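Local coordinates for Alpha/beta hydrolase fold protein (Sphaerobacter thermophilus, PDB 3R0V), which has the alpha/beta hydrolase fold and is probably a hydrolase of unidentified substrate, with D-malate bound in its pocket, at residues P119-V123 with M192-P198; L28-A32 with S96-S101; R147-V151 with E179-L185; Y69-E74 with Y187-V191. One frame throughout, in Å; residues are numbered along the deposited sequence.

Interaction 1: residues P119-V123 with M192-P198; sequences PPYAV and MGDNTIP
Bends at chi2 (-58°) and chi3 fold the selenomethionine M192 back so that its CE methyl comes down on the ring of Y121, whose CG stands anti to the carbonyl carbon (chi1 -68°). The methyl hangs over the ring centre: CE of M192 is 3.5 Å from the centroid of the Y121 ring, close to the ring normal, a CH-pi contact. Its SE lies farther off above the same face, a Met-aromatic pairing. The methyl also meets P120, with CE of M192 3.8 Å from CG of P120. At the edge of the tyrosine ring, near its plane, comes the carbonyl of N195, which accepts the backbone N of A122 over 2.8 Å to N195 O in a nearly straight bond (164°). M192 to N195 form a type II' beta turn with G193 at positive phi, and D194 follows with an Asx turn, its OD1 taking both N and OG1 of T196. This loop belongs to the predominantly helical region inserted after strand 111-117 of the alpha/beta hydrolase fold, and here it folds back on the loop leaving that strand, where P120 centres an inverse gamma turn and also touches the bound D-malate. Beyond the carbonyl edge, CG1 of I197 packs 3.6 Å from CB of Y121, and CD1 of I197 lies 3.6 Å from CG1 of V123. Two waters bridge the loops: one donates to P120 O and N195 OD1, the other donates to A122 O and accepts from I197 N. R127 also reaches the carbonyl of P120 through NH1.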
loop_
_atom_site.group_PDB
_atom_site.type_symbol
_atom_site.label_atom_id
_atom_site.label_comp_id
_atom_site.label_asym_id
_atom_site.label_seq_id
_atom_site.Cartn_x
_atom_site.Cartn_y
_atom_site.Cartn_z
ATOM N N PRO A 119 -4.645 3.011 5.332
ATOM C CA PRO A 119 -5.453 2.433 4.251
ATOM C C PRO A 119 -6.523 3.436 3.793
ATOM O O PRO A 119 -7.305 3.904 4.623
ATOM C CB PRO A 119 -6.099 1.204 4.912
ATOM C CG PRO A 119 -5.990 1.437 6.371
ATOM C CD PRO A 119 -4.771 2.273 6.600
ATOM N N PRO A 120 -6.542 3.780 2.498
ATOM C CA PRO A 120 -7.369 4.919 2.062
ATOM C C PRO A 120 -8.827 4.573 1.762
ATOM O O PRO A 120 -9.362 4.974 0.721
ATOM C CB PRO A 120 -6.650 5.410 0.794
ATOM C CG PRO A 120 -5.989 4.151 0.240
ATOM C CD PRO A 120 -5.595 3.337 1.453
ATOM N N TYR A 121 -9.458 3.813 2.644
ATOM C CA TYR A 121 -10.900 3.604 2.549
ATOM C C TYR A 121 -11.587 4.871 3.039
ATOM O O TYR A 121 -10.957 5.741 3.628
ATOM C CB TYR A 121 -11.357 2.397 3.374
ATOM C CG TYR A 121 -10.861 1.092 2.820
ATOM C CD1 TYR A 121 -11.539 0.471 1.785
ATOM C CD2 TYR A 121 -9.701 0.492 3.311
ATOM C CE1 TYR A 121 -11.085 -0.725 1.250
ATOM C CE2 TYR A 121 -9.247 -0.703 2.789
ATOM C CZ TYR A 121 -9.942 -1.299 1.757
ATOM O OH TYR A 121 -9.463 -2.484 1.233
ATOM N N ALA A 122 -12.885 4.973 2.781
ATOM C CA ALA A 122 -13.672 6.119 3.211
ATOM C C ALA A 122 -14.854 5.630 4.026
ATOM O O ALA A 122 -15.536 4.688 3.616
ATOM C CB ALA A 122 -14.167 6.891 1.994
ATOM N N VAL A 123 -15.109 6.258 5.172
ATOM C CA VAL A 123 -16.249 5.870 5.995
ATOM C C VAL A 123 -17.199 7.016 6.333
ATOM O O VAL A 123 -18.183 6.807 7.031
ATOM C CB VAL A 123 -15.802 5.221 7.313
ATOM C CG1 VAL A 123 -14.998 3.961 7.019
ATOM C CG2 VAL A 123 -14.987 6.215 8.153
HETATM N N MSE A 192 -8.819 -0.783 -4.481
HETATM C CA MSE A 192 -9.600 -0.027 -3.512
HETATM C C MSE A 192 -11.109 -0.040 -3.764
HETATM O O MSE A 192 -11.877 0.395 -2.916
HETATM C CB MSE A 192 -9.068 1.420 -3.419
HETATM C CG MSE A 192 -7.636 1.489 -2.878
HETATM SE SE MSE A 192 -7.440 0.678 -1.113
HETATM C CE MSE A 192 -8.866 1.671 -0.258
ATOM N N GLY A 193 -11.529 -0.527 -4.926
ATOM C CA GLY A 193 -12.946 -0.566 -5.260
ATOM C C GLY A 193 -13.487 0.848 -5.328
ATOM O O GLY A 193 -12.936 1.680 -6.046
ATOM N N ASP A 194 -14.552 1.132 -4.580
ATOM C CA ASP A 194 -15.080 2.499 -4.497
ATOM C C ASP A 194 -14.745 3.138 -3.145
ATOM O O ASP A 194 -15.397 4.097 -2.701
ATOM C CB ASP A 194 -16.593 2.512 -4.713
ATOM C CG ASP A 194 -17.340 1.693 -3.673
ATOM O OD1 ASP A 194 -16.693 1.167 -2.730
ATOM O OD2 ASP A 194 -18.578 1.588 -3.789
ATOM N N ASN A 195 -13.722 2.581 -2.511
ATOM C CA ASN A 195 -13.218 3.018 -1.211
ATOM C C ASN A 195 -14.065 2.622 -0.021
ATOM O O ASN A 195 -13.733 2.961 1.103
ATOM C CB ASN A 195 -12.953 4.522 -1.175
ATOM C CG ASN A 195 -11.965 4.956 -2.225
ATOM O OD1 ASN A 195 -11.006 4.243 -2.532
ATOM N ND2 ASN A 195 -12.200 6.123 -2.798
ATOM N N THR A 196 -15.151 1.901 -0.251
ATOM C CA THR A 196 -15.903 1.399 0.881
ATOM C C THR A 196 -15.244 0.141 1.461
ATOM O O THR A 196 -14.647 -0.671 0.735
ATOM C CB THR A 196 -17.400 1.185 0.549
ATOM O OG1 THR A 196 -17.534 0.175 -0.446
ATOM C CG2 THR A 196 -18.025 2.479 0.036
ATOM N N ILE A 197 -15.324 -0.004 2.777
ATOM C CA ILE A 197 -14.710 -1.157 3.427
ATOM C C ILE A 197 -15.550 -2.422 3.246
ATOM O O ILE A 197 -16.747 -2.410 3.515
ATOM C CB ILE A 197 -14.530 -0.914 4.933
ATOM C CG1 ILE A 197 -13.632 0.300 5.174
ATOM C CG2 ILE A 197 -13.959 -2.173 5.605
ATOM C CD1 ILE A 197 -13.525 0.689 6.616
ATOM N N PRO A 198 -14.924 -3.520 2.788
ATOM C CA PRO A 198 -15.638 -4.806 2.775
ATOM C C PRO A 198 -15.687 -5.391 4.184
ATOM O O PRO A 198 -14.940 -6.301 4.544
ATOM C CB PRO A 198 -14.796 -5.677 1.834
ATOM C CG PRO A 198 -13.427 -5.095 1.891
ATOM C CD PRO A 198 -13.580 -3.615 2.188
HETATM O O HOH W 1 -8.662 5.573 -2.168
HETATM O O HOH W 2 -16.739 2.188 4.127
#

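Interaction 2: residues L28-A32 with S96-S101; sequences LVGGA and SGAGLS. With MLT (D-malate), chain F.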
loop_
_atom_site.group_PDB
_atom_site.type_symbol
_atom_site.label_atom_id
_atom_site.label_comp_id
_atom_site.label_asym_id
_atom_site.label_seq_id
_atom_site.Cartn_x
_atom_site.Cartn_y
_atom_site.Cartn_z
ATOM N N LEU A 28 7.090 -6.081 2.861
ATOM C CA LEU A 28 6.577 -4.714 2.757
ATOM C C LEU A 28 5.791 -4.601 1.459
ATOM O O LEU A 28 6.294 -4.983 0.388
ATOM C CB LEU A 28 7.724 -3.700 2.757
ATOM C CG LEU A 28 8.727 -3.795 3.913
ATOM C CD1 LEU A 28 9.730 -2.641 3.883
ATOM C CD2 LEU A 28 8.038 -3.824 5.245
ATOM N N VAL A 29 4.556 -4.109 1.546
ATOM C CA VAL A 29 3.704 -3.965 0.371
ATOM C C VAL A 29 3.453 -2.482 0.113
ATOM O O VAL A 29 2.850 -1.791 0.937
ATOM C CB VAL A 29 2.337 -4.669 0.564
ATOM C CG1 VAL A 29 1.502 -4.544 -0.707
ATOM C CG2 VAL A 29 2.519 -6.142 0.942
ATOM N N GLY A 30 3.901 -1.991 -1.037
ATOM C CA GLY A 30 3.785 -0.574 -1.331
ATOM C C GLY A 30 2.439 -0.181 -1.907
ATOM O O GLY A 30 1.681 -1.019 -2.381
ATOM N N GLY A 31 2.153 1.115 -1.858
ATOM C CA GLY A 31 0.893 1.647 -2.353
ATOM C C GLY A 31 0.966 2.214 -3.759
ATOM O O GLY A 31 1.831 1.853 -4.553
ATOM N N ALA A 32 0.039 3.117 -4.067
ATOM C CA ALA A 32 -0.029 3.688 -5.404
ATOM C C ALA A 32 1.291 4.372 -5.738
ATOM O O ALA A 32 1.881 5.056 -4.904
ATOM C CB ALA A 32 -1.203 4.663 -5.505
ATOM N N SER A 96 -2.619 2.227 -0.383
ATOM C CA SER A 96 -3.402 1.238 -1.112
ATOM C C SER A 96 -2.795 -0.173 -0.995
ATOM O O SER A 96 -3.503 -1.166 -1.162
ATOM C CB SER A 96 -3.598 1.649 -2.575
ATOM O OG SER A 96 -2.370 1.669 -3.256
ATOM N N GLY A 97 -1.505 -0.258 -0.674
ATOM C CA GLY A 97 -0.875 -1.543 -0.404
ATOM C C GLY A 97 -1.440 -2.170 0.859
ATOM O O GLY A 97 -1.428 -3.399 1.006
ATOM N N ALA A 98 -1.943 -1.336 1.768
ATOM C CA ALA A 98 -2.650 -1.834 2.949
ATOM C C ALA A 98 -3.980 -2.461 2.548
ATOM O O ALA A 98 -4.379 -3.475 3.101
ATOM C CB ALA A 98 -2.873 -0.714 3.961
ATOM N N GLY A 99 -4.667 -1.862 1.577
ATOM C CA GLY A 99 -5.892 -2.449 1.058
ATOM C C GLY A 99 -5.607 -3.814 0.464
ATOM O O GLY A 99 -6.313 -4.789 0.730
ATOM N N LEU A 100 -4.561 -3.898 -0.348
ATOM C CA LEU A 100 -4.183 -5.154 -0.969
ATOM C C LEU A 100 -3.841 -6.201 0.094
ATOM O O LEU A 100 -4.240 -7.366 -0.018
ATOM C CB LEU A 100 -2.999 -4.931 -1.916
ATOM C CG LEU A 100 -2.398 -6.145 -2.621
ATOM C CD1 LEU A 100 -3.438 -6.851 -3.461
ATOM C CD2 LEU A 100 -1.216 -5.693 -3.474
ATOM N N SER A 101 -3.104 -5.781 1.115
ATOM C CA SER A 101 -2.708 -6.684 2.194
ATOM C C SER A 101 -3.909 -7.199 2.977
ATOM O O SER A 101 -3.953 -8.389 3.339
ATOM C CB SER A 101 -1.704 -6.015 3.128
ATOM O OG SER A 101 -0.528 -5.656 2.426
HETATM C C1 MLT F . -2.360 5.438 -1.909
HETATM O O1 MLT F . -1.655 4.385 -2.042
HETATM O O2 MLT F . -3.544 5.391 -1.574
HETATM C C2 MLT F . -1.687 6.760 -2.156
HETATM O O3 MLT F . -0.286 6.586 -2.224
HETATM C C3 MLT F . -2.054 7.763 -1.069
HETATM C C4 MLT F . -1.101 8.938 -1.100
HETATM O O4 MLT F . -0.065 8.921 -1.801
HETATM O O5 MLT F . -1.340 9.955 -0.416
#
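V29, at the end of strand 25-29, aims its side chain at the N-terminal two turns of helix 96-106, and its two methyls divide the work. CG1, anti to the backbone N (chi1 -178°), lies 3.6 Å from G97 O and 4.0 Å from CD2 of L100; CG2 turns to the other side and rests 3.4 Å from OG of S101. This is the centre of the alpha/beta hydrolase fold, where the helix follows what is probably the nucleophile elbow, a GxSxG pattern that includes G97. With no side chain at G97, strand end and helix come close enough for its CA to sit 3.3 Å from G30 O, a CA-H...O contact. Farther on, the backbone N atoms of A32 and S96 converge on one carboxylate oxygen of D-malate, O1, each bond close to straight (166° and 167°). Two amides gripping one oxygen in this way are consistent with the oxyanion hole of the family. The S96 hydroxyl, tucked between its own backbone N and carbonyl carbon, has its strongest partner in D188 OD2. R57 covers L100 and S96 from a loop, while M192 touches S96 from helix 185-192. Beside the V29 methyls, S101 OG donates to G97 O over 2.8 Å, from the opposite face of that carbonyl to S101 N.

Interaction 3: residues R147-V151 with E179-L185; sequences RGDAV and EAVAHTL
Around the guanidinium of R147, the carbonyl oxygen of E179 and ND1 of H183 both lie at the edge, near its plane. NH1 of R147 donates to E179 O over 2.9 Å; the bond is nearly straight (162°) and lies in both the guanidinium plane and the carbonyl plane. The same NH1 makes a weak, longer bond of 3.3 Å to ND1 of H183, meeting the imidazole at its edge with the two planes 60° apart. These bonds belong to one of two modelled conformers of R147. E179 O is shared, also taking A182 N as the chain leaves helix 175-180. On the other side of the histidine ring NE2 is bonded to the carbonyl of G59, consistent with ND1 acting as the acceptor. The arginine reaches the carbonyl because its chain runs extended from CG to NE. These are helices 147-158 and 175-180, both in the helical cap over the alpha/beta hydrolase core, and the contact joins the first turn of one to the C-terminal end of the other, the 3-10 turn beyond it and the start of helix 185-192, at L185. G148 has no side chain, and OE2 of E179 closes to 3.3 Å from its CA; that oxygen also has a weak bond to W175. Away from the arginine the packing is apolar. CG2 of V151 lies 4.0 Å from CB of A182, while CD1 of L185 comes 3.7 Å from A150 O. L138 of helix 134-143 covers both A150 and L185, and L33 covers V151 and L185.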
loop_
_atom_site.group_PDB
_atom_site.type_symbol
_atom_site.label_atom_id
_atom_site.label_comp_id
_atom_site.label_asym_id
_atom_site.label_seq_id
_atom_site.Cartn_x
_atom_site.Cartn_y
_atom_site.Cartn_z
ATOM N N ARG A 147 1.280 11.620 -18.170
ATOM C CA ARG A 147 1.543 10.837 -16.962
ATOM C C ARG A 147 1.604 11.694 -15.716
ATOM O O ARG A 147 1.077 11.328 -14.654
ATOM C CB ARG A 147 2.850 10.060 -17.113
ATOM C CG ARG A 147 2.703 8.889 -18.031
ATOM C CD ARG A 147 4.008 8.186 -18.310
ATOM N NE ARG A 147 3.709 6.950 -19.013
ATOM C CZ ARG A 147 3.631 5.760 -18.429
ATOM N NH1 ARG A 147 3.866 5.629 -17.128
ATOM N NH2 ARG A 147 3.326 4.696 -19.157
ATOM N N GLY A 148 2.252 12.847 -15.838
ATOM C CA GLY A 148 2.301 13.792 -14.743
ATOM C C GLY A 148 0.903 14.254 -14.363
ATOM O O GLY A 148 0.554 14.298 -13.178
ATOM N N ASP A 149 0.088 14.571 -15.368
ATOM C CA ASP A 149 -1.268 15.024 -15.091
ATOM C C ASP A 149 -2.103 13.902 -14.471
ATOM O O ASP A 149 -2.971 14.174 -13.644
ATOM C CB ASP A 149 -1.939 15.564 -16.354
ATOM C CG ASP A 149 -1.301 16.850 -16.854
ATOM O OD1 ASP A 149 -0.453 17.423 -16.145
ATOM O OD2 ASP A 149 -1.672 17.295 -17.964
ATOM N N ALA A 150 -1.839 12.654 -14.858
ATOM C CA ALA A 150 -2.512 11.511 -14.233
ATOM C C ALA A 150 -2.165 11.400 -12.749
ATOM O O ALA A 150 -3.038 11.177 -11.917
ATOM C CB ALA A 150 -2.167 10.214 -14.960
ATOM N N VAL A 151 -0.893 11.582 -12.412
ATOM C CA VAL A 151 -0.491 11.579 -11.008
ATOM C C VAL A 151 -1.157 12.726 -10.247
ATOM O O VAL A 151 -1.675 12.521 -9.154
ATOM C CB VAL A 151 1.039 11.679 -10.855
ATOM C CG1 VAL A 151 1.418 11.748 -9.374
ATOM C CG2 VAL A 151 1.715 10.481 -11.524
ATOM N N GLU A 179 5.697 9.274 -12.266
ATOM C CA GLU A 179 5.243 9.332 -13.648
ATOM C C GLU A 179 5.536 8.025 -14.374
ATOM O O GLU A 179 4.708 7.537 -15.152
ATOM C CB GLU A 179 5.910 10.489 -14.397
ATOM C CG GLU A 179 5.435 11.862 -13.979
ATOM C CD GLU A 179 6.202 12.983 -14.666
ATOM O OE1 GLU A 179 7.428 12.843 -14.851
ATOM O OE2 GLU A 179 5.581 14.010 -15.006
ATOM N N ALA A 180 6.713 7.459 -14.124
ATOM C CA ALA A 180 7.108 6.231 -14.813
ATOM C C ALA A 180 6.141 5.073 -14.574
ATOM O O ALA A 180 5.974 4.207 -15.439
ATOM C CB ALA A 180 8.530 5.830 -14.424
ATOM N N VAL A 181 5.505 5.046 -13.407
ATOM C CA VAL A 181 4.575 3.961 -13.096
ATOM C C VAL A 181 3.120 4.430 -13.043
ATOM O O VAL A 181 2.261 3.722 -12.521
ATOM C CB VAL A 181 4.951 3.211 -11.789
ATOM C CG1 VAL A 181 6.298 2.507 -11.956
ATOM C CG2 VAL A 181 4.986 4.152 -10.612
ATOM N N ALA A 182 2.831 5.590 -13.630
ATOM C CA ALA A 182 1.463 6.107 -13.624
ATOM C C ALA A 182 0.456 5.175 -14.300
ATOM O O ALA A 182 -0.736 5.195 -13.972
ATOM C CB ALA A 182 1.421 7.497 -14.245
ATOM N N HIS A 183 0.915 4.355 -15.245
ATOM C CA HIS A 183 0.005 3.421 -15.911
ATOM C C HIS A 183 -0.607 2.405 -14.923
ATOM O O HIS A 183 -1.577 1.727 -15.263
ATOM C CB HIS A 183 0.729 2.666 -17.032
ATOM C CG HIS A 183 1.918 1.907 -16.553
ATOM N ND1 HIS A 183 3.112 2.523 -16.251
ATOM C CD2 HIS A 183 2.098 0.587 -16.309
ATOM C CE1 HIS A 183 3.979 1.614 -15.834
ATOM N NE2 HIS A 183 3.385 0.432 -15.856
ATOM N N THR A 184 -0.031 2.277 -13.718
ATOM C CA THR A 184 -0.596 1.362 -12.709
ATOM C C THR A 184 -1.650 2.002 -11.797
ATOM O O THR A 184 -2.225 1.331 -10.946
ATOM C CB THR A 184 0.496 0.696 -11.830
ATOM O OG1 THR A 184 1.169 1.674 -11.031
ATOM C CG2 THR A 184 1.516 -0.051 -12.693
ATOM N N LEU A 185 -1.908 3.294 -11.964
ATOM C CA LEU A 185 -2.925 3.932 -11.137
ATOM C C LEU A 185 -4.300 3.247 -11.225
ATOM O O LEU A 185 -4.991 3.135 -10.211
ATOM C CB LEU A 185 -3.030 5.432 -11.440
ATOM C CG LEU A 185 -1.884 6.288 -10.891
ATOM C CD1 LEU A 185 -1.844 7.668 -11.556
ATOM C CD2 LEU A 185 -1.941 6.410 -9.369
#

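Interaction 4: residues Y69-E74 with Y187-V191; sequences YAVERE and YDHAV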
loop_
_atom_site.group_PDB
_atom_site.type_symbol
_atom_site.label_atom_id
_atom_site.label_comp_id
_atom_site.label_asym_id
_atom_site.label_seq_id
_atom_site.Cartn_x
_atom_site.Cartn_y
_atom_site.Cartn_z
ATOM N N TYR A 69 -5.383 -7.186 -16.225
ATOM C CA TYR A 69 -5.257 -6.933 -14.808
ATOM C C TYR A 69 -6.444 -7.532 -14.058
ATOM O O TYR A 69 -7.576 -7.502 -14.538
ATOM C CB TYR A 69 -5.171 -5.429 -14.512
ATOM C CG TYR A 69 -5.035 -5.212 -13.024
ATOM C CD1 TYR A 69 -3.801 -5.325 -12.399
ATOM C CD2 TYR A 69 -6.149 -4.958 -12.246
ATOM C CE1 TYR A 69 -3.685 -5.178 -11.033
ATOM C CE2 TYR A 69 -6.054 -4.813 -10.888
ATOM C CZ TYR A 69 -4.820 -4.914 -10.289
ATOM O OH TYR A 69 -4.748 -4.777 -8.931
ATOM N N ALA A 70 -6.174 -8.078 -12.877
ATOM C CA ALA A 70 -7.210 -8.408 -11.908
ATOM C C ALA A 70 -6.579 -8.274 -10.537
ATOM O O ALA A 70 -5.387 -8.548 -10.374
ATOM C CB ALA A 70 -7.731 -9.834 -12.115
ATOM N N VAL A 71 -7.369 -7.844 -9.556
ATOM C CA VAL A 71 -6.876 -7.752 -8.188
ATOM C C VAL A 71 -6.333 -9.113 -7.735
ATOM O O VAL A 71 -5.310 -9.176 -7.049
ATOM C CB VAL A 71 -7.955 -7.219 -7.211
ATOM C CG1 VAL A 71 -7.426 -7.161 -5.783
ATOM C CG2 VAL A 71 -8.442 -5.840 -7.655
ATOM N N GLU A 72 -6.989 -10.201 -8.140
ATOM C CA GLU A 72 -6.530 -11.538 -7.772
ATOM C C GLU A 72 -5.087 -11.794 -8.211
ATOM O O GLU A 72 -4.348 -12.517 -7.534
ATOM C CB GLU A 72 -7.469 -12.603 -8.343
ATOM C CG GLU A 72 -7.261 -13.993 -7.748
ATOM C CD GLU A 72 -7.863 -14.121 -6.357
ATOM O OE1 GLU A 72 -8.772 -13.330 -6.006
ATOM O OE2 GLU A 72 -7.429 -15.027 -5.612
ATOM N N ARG A 73 -4.676 -11.208 -9.333
ATOM C CA ARG A 73 -3.295 -11.388 -9.774
ATOM C C ARG A 73 -2.323 -10.764 -8.774
ATOM O O ARG A 73 -1.258 -11.330 -8.537
ATOM C CB ARG A 73 -3.041 -10.816 -11.175
ATOM C CG ARG A 73 -3.925 -11.385 -12.275
ATOM C CD ARG A 73 -3.615 -12.864 -12.565
ATOM N NE ARG A 73 -4.393 -13.754 -11.712
ATOM C CZ ARG A 73 -5.686 -14.008 -11.885
ATOM N NH1 ARG A 73 -6.310 -14.845 -11.063
ATOM N NH2 ARG A 73 -6.361 -13.430 -12.876
ATOM N N GLU A 74 -2.663 -9.605 -8.206
ATOM C CA GLU A 74 -1.764 -8.993 -7.222
ATOM C C GLU A 74 -1.758 -9.726 -5.876
ATOM O O GLU A 74 -0.739 -9.734 -5.178
ATOM C CB GLU A 74 -2.058 -7.503 -7.037
ATOM C CG GLU A 74 -1.852 -6.718 -8.329
ATOM C CD GLU A 74 -1.440 -5.278 -8.074
ATOM O OE1 GLU A 74 -2.318 -4.392 -8.027
ATOM O OE2 GLU A 74 -0.234 -5.029 -7.897
ATOM N N TYR A 187 -4.754 0.174 -11.469
ATOM C CA TYR A 187 -4.638 -1.045 -10.670
ATOM C C TYR A 187 -4.985 -0.747 -9.218
ATOM O O TYR A 187 -5.730 -1.495 -8.580
ATOM C CB TYR A 187 -3.220 -1.599 -10.724
ATOM C CG TYR A 187 -2.733 -2.034 -12.085
ATOM C CD1 TYR A 187 -3.558 -2.001 -13.196
ATOM C CD2 TYR A 187 -1.443 -2.532 -12.234
ATOM C CE1 TYR A 187 -3.097 -2.427 -14.440
ATOM C CE2 TYR A 187 -0.979 -2.963 -13.453
ATOM C CZ TYR A 187 -1.808 -2.905 -14.556
ATOM O OH TYR A 187 -1.341 -3.341 -15.780
ATOM N N ASP A 188 -4.447 0.348 -8.690
ATOM C CA ASP A 188 -4.760 0.720 -7.318
ATOM C C ASP A 188 -6.224 1.115 -7.162
ATOM O O ASP A 188 -6.837 0.839 -6.128
ATOM C CB ASP A 188 -3.786 1.777 -6.820
ATOM C CG ASP A 188 -2.430 1.165 -6.497
ATOM O OD1 ASP A 188 -1.463 1.367 -7.249
ATOM O OD2 ASP A 188 -2.360 0.413 -5.499
ATOM N N HIS A 189 -6.803 1.732 -8.189
ATOM C CA HIS A 189 -8.229 2.016 -8.133
ATOM C C HIS A 189 -9.028 0.709 -8.009
ATOM O O HIS A 189 -9.956 0.606 -7.200
ATOM C CB HIS A 189 -8.660 2.815 -9.363
ATOM C CG HIS A 189 -10.101 3.232 -9.332
ATOM N ND1 HIS A 189 -10.771 3.674 -10.452
ATOM C CD2 HIS A 189 -11.001 3.254 -8.321
ATOM C CE1 HIS A 189 -12.020 3.965 -10.129
ATOM N NE2 HIS A 189 -12.187 3.717 -8.842
ATOM N N ALA A 190 -8.641 -0.305 -8.778
ATOM C CA ALA A 190 -9.315 -1.599 -8.696
ATOM C C ALA A 190 -9.170 -2.266 -7.320
ATOM O O ALA A 190 -10.129 -2.834 -6.793
ATOM C CB ALA A 190 -8.811 -2.529 -9.807
ATOM N N VAL A 191 -7.971 -2.202 -6.747
ATOM C CA VAL A 191 -7.735 -2.748 -5.414
ATOM C C VAL A 191 -8.691 -2.104 -4.403
ATOM O O VAL A 191 -9.303 -2.790 -3.577
ATOM C CB VAL A 191 -6.281 -2.502 -4.976
ATOM C CG1 VAL A 191 -6.114 -2.760 -3.467
ATOM C CG2 VAL A 191 -5.331 -3.355 -5.807
#
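The ring of Y69 lies flat against the ring of Y187, fitted to a surface that CB of Y187 and the methyl of A190 continue. The two planes are 12° apart and the centroids 4.1 Å, an offset stack in which CD1 of Y69 sits over the centre of the Y187 ring, while CD1 of Y187 falls toward the rim of Y69. The slide puts CB of Y187 over the Y69 ring as well, a CH-pi contact. Farther along the Y69 ring, at CE2, the small methyl of A190 comes to 3.7 Å, obliquely. CG of Y69 is anti to the backbone N (chi1 -180°), which extends the ring across to helix 185-192. Its hydroxyl then donates over 2.6 Å to OE1 of E74, on the anti lone pair of that carboxylate, and so ties the tyrosine, which stands in the loop just before helix 71-84, to that helix. Helices 71-84 and 185-192 meet here, the first a helix of the alpha/beta hydrolase core and the second part of the helical region after strand 111-117. CG2 of V191 is a bump in the notch between Y69 OH, 3.5 Å off, and OE1 of E74, 3.9 Å off. One turn from E74, CG2 of V71 nestles 3.6 Å from A190 O and 4.0 Å from CB of A190. E74 OE1 also pairs with R57 NH2, and R57 NH1 reaches D188 OD2, so that one arginine lies between two carboxylates that would otherwise probably repel. The outer end of the stack is fixed by Y187 OH on D65.

How the interactions relate
From the N terminus, interaction 2 opens on strand 25-29 and closes with helix 96-106, at the heart of the core sheet. Before it closes, interaction 4 opens at 69-74, and it does not close until 187-191, so the two cross; they touch between helix 96-106 and helix 185-192. Interaction 1 starts after strand 111-117 and closes at 192-198, following interaction 2 in series and crossing interaction 4. Interaction 3, 147-151 with 179-185, is the most local and lies within the loops of both 1 and 4. Together, 1 and 4 tie the helical insertion to the core, while 3 joins helices inside that insertion.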